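Local coordinates for nucleoprotein (Rift valley fever virus, PDB 3OV9) that encapsidates the viral genomic RNA, protecting it from nucleases, and assembles into ring-shaped hexamers needed to form the nucleocapsid, at residues 101-104 with 105-108; 35-38 with 39-42. All blocks are in the same frame, centred on the assembly; numbering follows the deposited sequence.

Contact 1. Residues 101-104 with 105-108; sequences ELTL and SRVA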
# COMPACT_ATOMS: atom_id res chain seq x y z
N GLU A 101 -1.52 -37.51 -3.78
CA GLU A 101 -0.33 -36.95 -4.43
C GLU A 101 0.89 -37.01 -3.51
O GLU A 101 0.79 -36.72 -2.31
CB GLU A 101 -0.58 -35.50 -4.86
CG GLU A 101 -1.74 -35.30 -5.85
CD GLU A 101 -1.36 -35.59 -7.29
OE1 GLU A 101 -0.21 -35.97 -7.57
OE2 GLU A 101 -2.25 -35.42 -8.16
N LEU A 102 2.02 -37.37 -4.09
CA LEU A 102 3.30 -37.38 -3.39
C LEU A 102 4.01 -36.03 -3.50
O LEU A 102 3.90 -35.35 -4.53
CB LEU A 102 4.22 -38.47 -3.93
CG LEU A 102 3.90 -39.94 -3.63
CD1 LEU A 102 4.80 -40.85 -4.46
CD2 LEU A 102 4.06 -40.24 -2.15
N THR A 103 4.72 -35.67 -2.44
CA THR A 103 5.67 -34.56 -2.45
C THR A 103 6.94 -35.06 -1.76
O THR A 103 6.91 -36.06 -1.05
CB THR A 103 5.16 -33.31 -1.67
OG1 THR A 103 5.09 -33.60 -0.27
CG2 THR A 103 3.81 -32.86 -2.18
N LEU A 104 8.04 -34.35 -1.98
CA LEU A 104 9.32 -34.69 -1.34
C LEU A 104 9.24 -34.66 0.19
O LEU A 104 9.74 -35.57 0.86
CB LEU A 104 10.45 -33.79 -1.86
CG LEU A 104 10.77 -33.85 -3.35
CD1 LEU A 104 11.74 -32.75 -3.73
CD2 LEU A 104 11.33 -35.21 -3.76
N SER A 105 8.60 -33.63 0.74
CA SER A 105 8.46 -33.48 2.19
C SER A 105 7.66 -34.62 2.80
O SER A 105 7.95 -35.07 3.91
CB SER A 105 7.81 -32.13 2.55
OG SER A 105 8.67 -31.05 2.26
N ARG A 106 6.64 -35.09 2.08
CA ARG A 106 5.80 -36.20 2.54
C ARG A 106 6.57 -37.52 2.60
O ARG A 106 6.34 -38.33 3.50
CB ARG A 106 4.55 -36.33 1.68
CG ARG A 106 3.52 -35.24 1.98
CD ARG A 106 2.33 -35.30 1.05
NE ARG A 106 1.40 -34.20 1.32
CZ ARG A 106 0.23 -34.03 0.71
NH1 ARG A 106 -0.18 -34.88 -0.23
NH2 ARG A 106 -0.53 -32.99 1.04
N VAL A 107 7.47 -37.73 1.65
CA VAL A 107 8.33 -38.91 1.67
C VAL A 107 9.21 -38.91 2.93
O VAL A 107 9.28 -39.91 3.65
CB VAL A 107 9.19 -39.04 0.38
CG1 VAL A 107 10.16 -40.21 0.48
CG2 VAL A 107 8.28 -39.21 -0.84
N ALA A 108 9.85 -37.77 3.20
CA ALA A 108 10.68 -37.61 4.40
C ALA A 108 9.89 -37.83 5.69
O ALA A 108 10.38 -38.45 6.63
CB ALA A 108 11.35 -36.24 4.41
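Thr103, the N-cap residue of helix 104-110, accepts Arg106 N on its OG1 at 3.2 Å, a capping bond at the start of the helix. The hydroxyl can turn into the first turn because it sits between its own backbone N and carbonyl carbon (chi1 68°). The same oxygen lies against the arginine side chain, 3.2 Å from Arg106 CG, where the two side chains pass at a slant. From there the arginine runs back along the extended loop that leads into the helix: its CG leaves beside the backbone N (chi1 -75°) and the chain stays extended to NE, which carries the guanidinium to the level of Glu101. Arg106 NH1 then donates to Glu101 O at 2.9 Å. The bond is bent, with 135° at the hydrogen, and the carbonyl oxygen stands near the edge of the guanidinium, slightly out of its plane.

Behind these side chains the main chain begins its helical pattern. Val107 N bonds to Thr103 O at 3.2 Å, while Val107 CG2 packs against that same carbonyl oxygen. One step on, Ala108 N reaches Leu104 O with a nearly straight bond.

Further out, the guanidinium is held by the loop preceding the helix: NH1 also bonds to Ser98 O, and NH2 to Pro97 O and Asn96 OD1. Asn66 OD1 takes the N-H of Ser105, while Leu104 packs on helix 50-63.

Ser105 and Arg106 probably bind RNA, as does Phe33, whose side chain lies close to that of Arg106. With three backbone carbonyl oxygens and the side-chain amide oxygen of Asn96 gathered around it, the buried guanidinium is probably fixed in position, its positive charge stabilised by neutral acceptors.

Contact 2. Residues 35-38 with 39-42; sequences ARRV and IELL
Leu41 CD2 packs against one face of the Arg37 guanidinium, one turn earlier on helix 35-46, 3.6 Å from its plane and over its centre. At the edge of the same group, Arg37 NH1 forms a salt bridge with Glu40 OE1 at 2.7 Å. The oxygen is met from above the carboxylate plane, and the two flat groups stand 82° apart. A bend in the arginine chain (chi2 55°) turns the guanidinium forward along the helix, toward the C-terminal side, where both partners lie, while NE pairs with Asp100.

The closely packed side is apolar. Val38 and Leu42 run alongside each other and point the same way, with Val38 CG1 4.2 Å from Leu42 CD1, and both meet helix 104-110; Leu42 also packs on helix 50-63. The polar flank, turned away from that apolar side, is less enclosed: Arg36, Arg37 and Glu40 are partly exposed, and Arg36 and Glu40 touch Gln5 and Tyr4 of a second subunit.

Four backbone bonds, each from an N-H to the carbonyl four residues earlier, such as Leu41 N to Arg37 O at 2.9 Å, mark a regular amphipathic alpha-helix, here within the region essential for oligomerization.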
# COMPACT_ATOMS: atom_id res chain seq x y z
N ALA A 35 0.60 -40.85 6.04
CA ALA A 35 1.79 -41.70 5.90
C ALA A 35 1.55 -43.03 5.18
O ALA A 35 2.35 -43.43 4.33
CB ALA A 35 2.44 -41.93 7.25
N ARG A 36 0.46 -43.71 5.53
CA ARG A 36 0.12 -44.98 4.90
C ARG A 36 -0.12 -44.83 3.40
O ARG A 36 0.32 -45.68 2.61
CB ARG A 36 -1.10 -45.63 5.57
CG ARG A 36 -0.82 -46.18 6.95
CD ARG A 36 -2.10 -46.64 7.65
NE ARG A 36 -1.84 -47.09 9.02
CZ ARG A 36 -1.80 -46.29 10.08
NH1 ARG A 36 -2.02 -44.99 9.96
NH2 ARG A 36 -1.55 -46.81 11.28
N ARG A 37 -0.80 -43.76 3.00
CA ARG A 37 -1.04 -43.47 1.59
C ARG A 37 0.26 -43.12 0.87
O ARG A 37 0.47 -43.52 -0.28
CB ARG A 37 -2.09 -42.37 1.42
CG ARG A 37 -2.56 -42.14 -0.03
CD ARG A 37 -3.09 -43.41 -0.71
NE ARG A 37 -3.60 -43.11 -2.05
CZ ARG A 37 -3.71 -44.00 -3.03
NH1 ARG A 37 -3.33 -45.26 -2.85
NH2 ARG A 37 -4.19 -43.62 -4.21
N VAL A 38 1.14 -42.37 1.55
CA VAL A 38 2.45 -42.00 0.98
C VAL A 38 3.26 -43.25 0.62
O VAL A 38 3.76 -43.37 -0.50
CB VAL A 38 3.26 -41.08 1.94
CG1 VAL A 38 4.72 -40.97 1.49
CG2 VAL A 38 2.64 -39.69 2.00
N ILE A 39 3.36 -44.19 1.56
CA ILE A 39 4.11 -45.43 1.34
C ILE A 39 3.44 -46.31 0.28
O ILE A 39 4.12 -46.92 -0.55
CB ILE A 39 4.34 -46.20 2.67
CG1 ILE A 39 5.18 -45.34 3.62
CG2 ILE A 39 5.04 -47.54 2.42
CD1 ILE A 39 5.19 -45.82 5.04
N GLU A 40 2.10 -46.35 0.29
CA GLU A 40 1.36 -47.09 -0.73
C GLU A 40 1.68 -46.58 -2.13
O GLU A 40 1.94 -47.37 -3.04
CB GLU A 40 -0.15 -47.02 -0.48
CG GLU A 40 -0.98 -47.90 -1.43
CD GLU A 40 -2.46 -47.92 -1.08
OE1 GLU A 40 -3.00 -46.87 -0.67
OE2 GLU A 40 -3.09 -48.99 -1.24
N LEU A 41 1.68 -45.26 -2.29
CA LEU A 41 1.99 -44.62 -3.57
C LEU A 41 3.44 -44.84 -4.01
O LEU A 41 3.69 -45.06 -5.19
CB LEU A 41 1.66 -43.12 -3.54
CG LEU A 41 0.18 -42.72 -3.44
CD1 LEU A 41 0.05 -41.25 -3.13
CD2 LEU A 41 -0.60 -43.07 -4.71
N LEU A 42 4.36 -44.80 -3.05
CA LEU A 42 5.78 -45.09 -3.32
C LEU A 42 5.98 -46.49 -3.89
O LEU A 42 6.66 -46.66 -4.91
CB LEU A 42 6.65 -44.90 -2.07
CG LEU A 42 6.91 -43.47 -1.59
CD1 LEU A 42 7.56 -43.49 -0.22
CD2 LEU A 42 7.76 -42.68 -2.58

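How the contacts relate
From the N terminus, the chain reaches contact 2 first, in the opening turns of helix 35-46. It then passes through helices 50-63, 68-71 and 77-90 before contact 1 forms where a loop enters helix 104-110. The two are in series, neither nested nor crossed, and each closes only a local turn. The fold nevertheless brings their centres to about 9 Å. Leu102 of the loop packs against helix 35-46, with CD2 3.5 Å from Val38 O, and Val107 CG2 lies 3.9 Å from Leu42 CD2. Through this packing, the helix start bearing probable RNA-binding residues is joined to a helix that touches a second subunit.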